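Local atomic coordinates of carboxylesterase (Est-2) (Archaeoglobus fulgidus, PDB entry 5FRD), a protein that probably hydrolyses carboxylic esters as a thermophilic member of the alpha/beta hydrolase family and binds a coenzyme A molecule near its active site. Residues 141-146 / 226-231; 37-42 / 233-238; 131-136 / 157-162. All blocks are in the same frame, centred on the assembly; numbering follows the deposited sequence. Where two conformers were deposited one is given.

Interaction 1: 141-146 / 226-231; sequences SMAFAS and ASHMVM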
# COMPACT_ATOMS: atom_id res chain seq x y z
N SER A 141 -5.43 -17.31 -0.65
CA SER A 141 -5.21 -18.20 0.48
C SER A 141 -4.04 -17.73 1.37
O SER A 141 -3.98 -18.07 2.54
CB SER A 141 -4.94 -19.65 0.02
OG SER A 141 -3.65 -19.83 -0.54
N MET A 142 -3.13 -16.96 0.78
CA MET A 142 -1.96 -16.42 1.45
C MET A 142 -2.17 -14.98 1.95
O MET A 142 -1.26 -14.41 2.57
CB MET A 142 -0.79 -16.44 0.47
CG MET A 142 -0.40 -17.86 0.04
SD MET A 142 0.76 -17.96 -1.33
CE MET A 142 2.25 -17.48 -0.50
N ALA A 143 -3.36 -14.44 1.69
CA ALA A 143 -3.69 -13.03 1.98
C ALA A 143 -4.78 -12.80 3.00
O ALA A 143 -4.90 -11.68 3.52
CB ALA A 143 -4.08 -12.31 0.71
N PHE A 144 -5.59 -13.82 3.30
CA PHE A 144 -6.70 -13.72 4.26
C PHE A 144 -6.55 -14.81 5.29
O PHE A 144 -6.21 -15.95 4.93
CB PHE A 144 -8.02 -13.89 3.53
CG PHE A 144 -8.48 -12.67 2.79
CD1 PHE A 144 -9.13 -11.66 3.45
CD2 PHE A 144 -8.23 -12.52 1.43
CE1 PHE A 144 -9.56 -10.52 2.78
CE2 PHE A 144 -8.69 -11.41 0.77
CZ PHE A 144 -9.36 -10.41 1.44
N ALA A 145 -6.87 -14.48 6.52
CA ALA A 145 -6.87 -15.47 7.61
C ALA A 145 -8.12 -16.32 7.57
O ALA A 145 -8.12 -17.44 8.08
CB ALA A 145 -6.77 -14.76 8.93
N SER A 146 -9.18 -15.81 6.95
CA SER A 146 -10.44 -16.55 6.88
C SER A 146 -11.12 -16.24 5.56
O SER A 146 -10.87 -15.20 4.96
CB SER A 146 -11.36 -16.15 8.04
OG SER A 146 -11.76 -14.79 7.95
N ALA A 226 -4.99 -11.55 11.58
CA ALA A 226 -5.03 -10.97 10.24
C ALA A 226 -3.91 -11.55 9.41
O ALA A 226 -2.88 -12.00 9.94
CB ALA A 226 -4.88 -9.47 10.32
N SER A 227 -4.10 -11.52 8.10
CA SER A 227 -3.09 -11.92 7.15
C SER A 227 -2.66 -10.66 6.38
O SER A 227 -2.57 -9.59 6.97
CB SER A 227 -3.65 -13.03 6.26
OG SER A 227 -2.71 -13.46 5.29
N HIS A 228 -2.42 -10.79 5.10
CA HIS A 228 -1.95 -9.69 4.25
C HIS A 228 -2.91 -8.53 4.22
O HIS A 228 -2.46 -7.38 4.22
CB HIS A 228 -1.69 -10.23 2.85
CG HIS A 228 -0.94 -9.33 1.91
ND1 HIS A 228 0.34 -8.91 2.16
CD2 HIS A 228 -1.27 -8.86 0.69
CE1 HIS A 228 0.77 -8.22 1.12
NE2 HIS A 228 -0.18 -8.15 0.22
N MET A 229 -4.21 -8.80 4.24
CA MET A 229 -5.24 -7.74 4.12
C MET A 229 -5.66 -7.14 5.47
O MET A 229 -6.84 -6.87 5.74
CB MET A 229 -6.47 -8.28 3.36
CG MET A 229 -6.17 -8.86 2.01
SD MET A 229 -5.18 -7.79 0.95
CE MET A 229 -6.25 -6.39 0.80
N VAL A 230 -4.66 -6.85 6.29
CA VAL A 230 -4.83 -6.44 7.67
C VAL A 230 -5.72 -5.20 7.86
O VAL A 230 -6.48 -5.11 8.81
CB VAL A 230 -3.46 -6.30 8.34
CG1 VAL A 230 -2.59 -5.25 7.66
CG2 VAL A 230 -3.60 -5.99 9.81
N MET A 231 -5.65 -4.24 6.94
CA MET A 231 -6.44 -3.01 7.07
C MET A 231 -7.93 -3.24 6.87
O MET A 231 -8.72 -2.42 7.30
CB MET A 231 -5.92 -1.92 6.11
CG MET A 231 -6.25 -2.13 4.64
SD MET A 231 -5.56 -3.57 3.83
CE MET A 231 -3.86 -3.15 4.05
O HOH W 1 -3.27 -16.07 4.90
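Phe-144 and Met-229 make the tight side of this contact. Met-229 CG lies over one face of the phenyl ring, displaced toward its rim, 3.8 Å from the Phe-144 centroid, a CH-pi contact. Met-229 CG stands anti to its carbonyl carbon (chi1 -55°), which puts it over the ring; the chain then bends at chi2 and leads away, leaving SD in a more distant, oblique Met-aromatic contact, 5.4 Å from the Phe-144 centroid. Next to it the backbones join: Met-229 N donates to Ala-143 O at 3.0 Å. Ala-143 is small enough to let His-228 come close, their CB atoms 3.8 Å apart. The looser part is at buried Ser-227, where a single bound water bridges the segments, bordered by the partly exposed Ala-145 and Met-142. Ser-227 OG sits 2.7 Å from this water, which donates to Ser-141 O and Phe-144 O, tying the turn after helix 132-141 to the serine. Met-142 touches bound coenzyme A. His-228 ND1 is hydrogen-bonded to Asp-200, and the imidazole touches Ser-89. The geometry is consistent with the histidine loop of an alpha/beta hydrolase Ser-His-Asp catalytic triad, packed against a cap-region loop.

Interaction 2: 37-42 / 233-238; sequences WVNQLT and EKHVEF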
# COMPACT_ATOMS: atom_id res chain seq x y z
N TRP A 37 -8.88 1.27 1.40
CA TRP A 37 -8.63 2.05 2.58
C TRP A 37 -9.87 2.68 3.20
O TRP A 37 -9.74 3.52 4.11
CB TRP A 37 -7.64 3.16 2.26
CG TRP A 37 -6.33 2.65 1.74
CD1 TRP A 37 -5.88 2.71 0.45
CD2 TRP A 37 -5.30 2.00 2.48
NE1 TRP A 37 -4.65 2.19 0.36
CE2 TRP A 37 -4.24 1.74 1.59
CE3 TRP A 37 -5.16 1.64 3.84
CZ2 TRP A 37 -3.08 1.13 1.99
CZ3 TRP A 37 -3.98 1.08 4.24
CH2 TRP A 37 -2.96 0.82 3.33
N VAL A 38 -11.07 2.27 2.77
CA VAL A 38 -12.29 2.90 3.31
C VAL A 38 -12.36 2.94 4.84
O VAL A 38 -12.79 3.93 5.40
CB VAL A 38 -13.62 2.33 2.77
CG1 VAL A 38 -13.79 2.72 1.31
CG2 VAL A 38 -13.74 0.83 3.00
N ASN A 39 -11.94 1.86 5.50
CA ASN A 39 -12.03 1.84 6.97
C ASN A 39 -11.08 2.80 7.65
O ASN A 39 -11.35 3.29 8.76
CB ASN A 39 -11.77 0.43 7.51
CG ASN A 39 -12.74 -0.58 6.98
OD1 ASN A 39 -13.93 -0.54 7.30
ND2 ASN A 39 -12.27 -1.49 6.14
N GLN A 40 -9.98 3.16 6.98
CA GLN A 40 -9.05 4.15 7.47
C GLN A 40 -9.50 5.57 7.11
O GLN A 40 -9.43 6.49 7.93
CB GLN A 40 -7.64 3.91 6.92
CG GLN A 40 -6.96 2.68 7.49
CD GLN A 40 -7.63 1.37 7.10
OE1 GLN A 40 -7.83 1.09 5.92
NE2 GLN A 40 -7.98 0.51 8.12
N LEU A 41 -10.02 5.73 5.90
CA LEU A 41 -10.44 7.04 5.44
C LEU A 41 -11.55 7.60 6.31
O LEU A 41 -11.53 8.78 6.63
CB LEU A 41 -10.88 7.00 3.99
CG LEU A 41 -9.74 6.80 3.00
CD1 LEU A 41 -10.29 6.31 1.69
CD2 LEU A 41 -8.94 8.09 2.83
N THR A 42 -12.48 6.74 6.72
CA THR A 42 -13.63 7.16 7.52
C THR A 42 -13.27 7.45 8.97
O THR A 42 -13.93 8.30 9.60
CB THR A 42 -14.79 6.15 7.44
OG1 THR A 42 -14.32 4.87 7.90
CG2 THR A 42 -15.37 6.05 6.07
N GLU A 233 -9.19 -6.67 7.38
CA GLU A 233 -9.57 -7.80 8.25
C GLU A 233 -9.66 -7.42 9.72
O GLU A 233 -10.46 -8.00 10.47
CB GLU A 233 -8.54 -8.93 8.13
CG GLU A 233 -8.40 -9.63 6.79
CD GLU A 233 -7.26 -10.64 6.82
OE1 GLU A 233 -6.10 -10.23 6.63
OE2 GLU A 233 -7.53 -11.86 7.04
N LYS A 234 -8.80 -6.51 10.14
CA LYS A 234 -8.71 -6.06 11.52
C LYS A 234 -8.59 -4.54 11.53
O LYS A 234 -7.64 -3.99 12.05
CB LYS A 234 -7.53 -6.70 12.26
CG LYS A 234 -7.66 -8.20 12.46
CD LYS A 234 -8.74 -8.55 13.45
CE LYS A 234 -8.75 -10.05 13.68
NZ LYS A 234 -9.77 -10.42 14.68
N HIS A 235 -9.60 -3.91 10.94
CA HIS A 235 -9.50 -2.45 10.77
C HIS A 235 -9.45 -1.65 12.04
O HIS A 235 -8.77 -0.64 12.11
CB HIS A 235 -10.56 -1.91 9.82
CG HIS A 235 -11.92 -1.74 10.43
ND1 HIS A 235 -12.89 -2.69 10.30
CD2 HIS A 235 -12.47 -0.73 11.14
CE1 HIS A 235 -14.01 -2.26 10.87
NE2 HIS A 235 -13.77 -1.08 11.40
N VAL A 236 -10.15 -2.10 13.10
CA VAL A 236 -10.13 -1.37 14.32
C VAL A 236 -8.74 -1.39 14.97
O VAL A 236 -8.23 -0.38 15.43
CB VAL A 236 -11.21 -1.88 15.30
CG1 VAL A 236 -11.11 -1.17 16.64
CG2 VAL A 236 -12.58 -1.73 14.67
N GLU A 237 -8.10 -2.56 14.97
CA GLU A 237 -6.75 -2.72 15.50
C GLU A 237 -5.72 -1.98 14.66
O GLU A 237 -4.82 -1.34 15.19
CB GLU A 237 -6.41 -4.20 15.58
CG GLU A 237 -7.30 -4.97 16.56
CD GLU A 237 -8.61 -5.51 16.02
OE1 GLU A 237 -9.06 -5.21 14.90
OE2 GLU A 237 -9.32 -6.26 16.76
N PHE A 238 -5.90 -2.05 13.36
CA PHE A 238 -5.03 -1.31 12.45
C PHE A 238 -5.13 0.18 12.71
O PHE A 238 -4.11 0.85 12.87
CB PHE A 238 -5.39 -1.66 11.00
CG PHE A 238 -4.48 -0.99 9.98
CD1 PHE A 238 -4.73 0.30 9.58
CD2 PHE A 238 -3.41 -1.66 9.43
CE1 PHE A 238 -3.90 0.95 8.66
CE2 PHE A 238 -2.59 -1.04 8.50
CZ PHE A 238 -2.81 0.26 8.15
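Asn-39 and His-235 meet by stacking. The carboxamide lies almost flat on one face of the imidazole, the two planes only 12° apart, with Asn-39 OD1 3.8 Å above the ring plane and over its centre. At the root of the stack Asn-39 CB approaches His-235 CB to 3.5 Å. His-235 CG sits between its backbone N and carbonyl carbon (chi1 79°), which turns one face of the ring to the amide; a flat polar group suits this partly exposed place. With alanine in place of His-235, the Asn-39 carboxamide would probably lose the ring it lies on and be freer to turn.

Amide-to-aromatic packing follows deeper in. The Gln-40 chain bends at chi2 (66°) and its amide stands steeply to the Phe-238 ring, with Gln-40 NE2 3.6 Å from Phe-238 CD1 and Gln-40 CG 3.7 Å from Phe-238 CE1. The amide nitrogen of this buried residue is hydrogen-bonded to Asn-239 OD1 and Met-231 O, so the glutamine is polar at its tip and apolar along its stem.

Apolar contact closes the inner end: Phe-238 CZ reaches the edge of the Trp-37 indole at CZ3, 4.2 Å away. Trp-37 in turn packs on Tyr-26 and Val-86 of the central strands. This is helix-to-helix packing of the alpha/beta hydrolase fold, joining the N-terminal ends of helices 38-43 and 235-249.

Interaction 3: 131-136 / 157-162; sequences EPEKAV and EFLDRV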
# COMPACT_ATOMS: atom_id res chain seq x y z
N GLU A 131 -4.49 -20.21 -16.04
CA GLU A 131 -5.68 -20.60 -15.25
C GLU A 131 -5.87 -19.62 -14.11
O GLU A 131 -5.56 -19.91 -12.96
CB GLU A 131 -5.67 -22.06 -14.76
CG GLU A 131 -7.01 -22.51 -14.20
CD GLU A 131 -7.12 -24.01 -14.02
OE1 GLU A 131 -6.14 -24.73 -14.32
OE2 GLU A 131 -8.20 -24.45 -13.57
N PRO A 132 -6.40 -18.42 -14.46
CA PRO A 132 -6.38 -17.38 -13.40
C PRO A 132 -7.13 -17.72 -12.15
O PRO A 132 -6.72 -17.30 -11.08
CB PRO A 132 -6.95 -16.14 -14.11
CG PRO A 132 -7.61 -16.64 -15.35
CD PRO A 132 -6.86 -17.87 -15.75
N GLU A 133 -8.22 -18.49 -12.19
CA GLU A 133 -8.93 -18.79 -10.96
C GLU A 133 -8.06 -19.50 -9.94
O GLU A 133 -8.10 -19.20 -8.74
CB GLU A 133 -10.19 -19.64 -11.24
CG GLU A 133 -11.23 -19.65 -10.12
CD GLU A 133 -11.14 -20.84 -9.19
OE1 GLU A 133 -10.55 -21.85 -9.60
OE2 GLU A 133 -11.68 -20.75 -8.05
N LYS A 134 -7.26 -20.45 -10.39
CA LYS A 134 -6.38 -21.20 -9.49
C LYS A 134 -5.31 -20.28 -8.89
O LYS A 134 -4.98 -20.41 -7.69
CB LYS A 134 -5.75 -22.37 -10.25
CG LYS A 134 -4.96 -23.36 -9.42
CD LYS A 134 -4.37 -24.45 -10.32
CE LYS A 134 -3.77 -25.60 -9.53
NZ LYS A 134 -3.21 -26.65 -10.43
N ALA A 135 -4.79 -19.38 -9.71
CA ALA A 135 -3.73 -18.46 -9.27
C ALA A 135 -4.30 -17.47 -8.26
O ALA A 135 -3.64 -17.17 -7.26
CB ALA A 135 -3.12 -17.76 -10.45
N VAL A 136 -5.49 -16.96 -8.55
CA VAL A 136 -6.15 -16.02 -7.66
C VAL A 136 -6.45 -16.72 -6.34
O VAL A 136 -6.18 -16.15 -5.27
CB VAL A 136 -7.41 -15.43 -8.30
CG1 VAL A 136 -8.26 -14.73 -7.26
CG2 VAL A 136 -7.04 -14.48 -9.42
N GLU A 157 -13.16 -9.33 -7.45
CA GLU A 157 -12.38 -8.20 -7.99
C GLU A 157 -11.18 -8.67 -8.79
O GLU A 157 -10.92 -8.21 -9.89
CB GLU A 157 -11.94 -7.26 -6.86
CG GLU A 157 -13.08 -6.48 -6.22
CD GLU A 157 -12.67 -5.67 -5.03
OE1 GLU A 157 -11.56 -5.87 -4.50
OE2 GLU A 157 -13.48 -4.80 -4.62
N PHE A 158 -10.42 -9.60 -8.21
CA PHE A 158 -9.24 -10.12 -8.91
C PHE A 158 -9.61 -10.83 -10.22
O PHE A 158 -8.94 -10.63 -11.24
CB PHE A 158 -8.46 -11.04 -7.98
CG PHE A 158 -7.45 -10.34 -7.08
CD1 PHE A 158 -7.38 -8.96 -6.92
CD2 PHE A 158 -6.52 -11.13 -6.40
CE1 PHE A 158 -6.42 -8.39 -6.09
CE2 PHE A 158 -5.58 -10.58 -5.55
CZ PHE A 158 -5.52 -9.20 -5.42
N LEU A 159 -10.70 -11.61 -10.19
CA LEU A 159 -11.15 -12.27 -11.43
C LEU A 159 -11.57 -11.28 -12.50
O LEU A 159 -11.43 -11.54 -13.68
CB LEU A 159 -12.27 -13.26 -11.12
CG LEU A 159 -11.84 -14.48 -10.32
CD1 LEU A 159 -13.06 -15.30 -9.90
CD2 LEU A 159 -10.85 -15.36 -11.08
N ASP A 160 -12.10 -10.12 -12.08
CA ASP A 160 -12.45 -9.02 -12.98
C ASP A 160 -11.28 -8.15 -13.44
O ASP A 160 -11.44 -7.30 -14.33
CB ASP A 160 -13.52 -8.14 -12.31
CG ASP A 160 -14.90 -8.79 -12.25
OD1 ASP A 160 -15.13 -9.82 -12.93
OD2 ASP A 160 -15.79 -8.25 -11.52
N ARG A 161 -10.12 -8.32 -12.82
CA ARG A 161 -8.97 -7.45 -13.07
C ARG A 161 -7.71 -8.25 -13.32
O ARG A 161 -6.63 -7.81 -12.96
CB ARG A 161 -8.77 -6.56 -11.84
CG ARG A 161 -9.95 -5.69 -11.49
CD ARG A 161 -9.78 -5.11 -10.10
NE ARG A 161 -11.01 -4.47 -9.70
CZ ARG A 161 -11.21 -3.89 -8.52
NH1 ARG A 161 -10.23 -3.80 -7.63
NH2 ARG A 161 -12.42 -3.42 -8.22
N VAL A 162 -7.81 -9.42 -13.95
CA VAL A 162 -6.63 -10.30 -14.08
C VAL A 162 -5.51 -9.61 -14.83
O VAL A 162 -4.36 -9.76 -14.40
CB VAL A 162 -7.04 -11.62 -14.79
CG1 VAL A 162 -5.83 -12.45 -15.22
CG2 VAL A 162 -7.91 -12.47 -13.91
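Two helices of the mainly helical insertion between strands 106-112 and 192-197, the place where alpha/beta hydrolases commonly carry a cap, pack here through aliphatic side chains. Val-136 is the buried centre of the contact. Its CG1 methyl, anti to the backbone N (chi1 166°), meets Phe-158 CB at 3.8 Å and lies at the edge of the phenyl ring, near its plane, 4.1 Å from Phe-158 CD2. Its other methyl, CG2, also touches Phe-158 CB, and lies 4.2 Å from Leu-159 CD2. A beta-branched valine suits the spot because both its methyls meet Phe-158 CB and one of them also reaches Leu-159. Leu-159 CD2 rests as well on the backbone of Glu-133, 3.9 Å from its CA. The Glu-133 carboxylate forms a salt bridge with Arg-155. Like-charged Asp-137 is close by, so the arginine would probably offset some of the repulsion between the two acids. Toward the outer end Pro-132, in the first turn of its helix where the lack of an N-H costs nothing, sets CB 3.8 Å from Val-162 CG2, with Val-162 CG1 only slightly farther off. Leu-128 of helix 127-130 touches Val-136 as well, while the Phe-158 ring continues against Met-139 and Leu-140 farther along helix 132-141; thus helix 132-141 lies against helix 149-160 and the start of helix 162-173.

In the fold
Interactions 1 and 2 are close neighbours, with centres 14 Å apart, and they touch: the Glu-233 carboxylate probably accepts hydrogen bonds from both Ala-145 N and Ser-227 N. Glu-233 ends helix 230-233, just before helix 235-249, and through these bonds it ties that junction to the 141-146 loop and to the loop carrying His-228. Interaction 3 lies farther out in the helical insertion, about 17 Å from interaction 1 and 25 Å from interaction 2, centre to centre. Along the chain, interaction 2 encloses both others, whereas interactions 1 and 3 alternate. Helix 132-141 leads from interaction 3 into interaction 1, linking insertion packing to the coenzyme A pocket and the probable catalytic histidine.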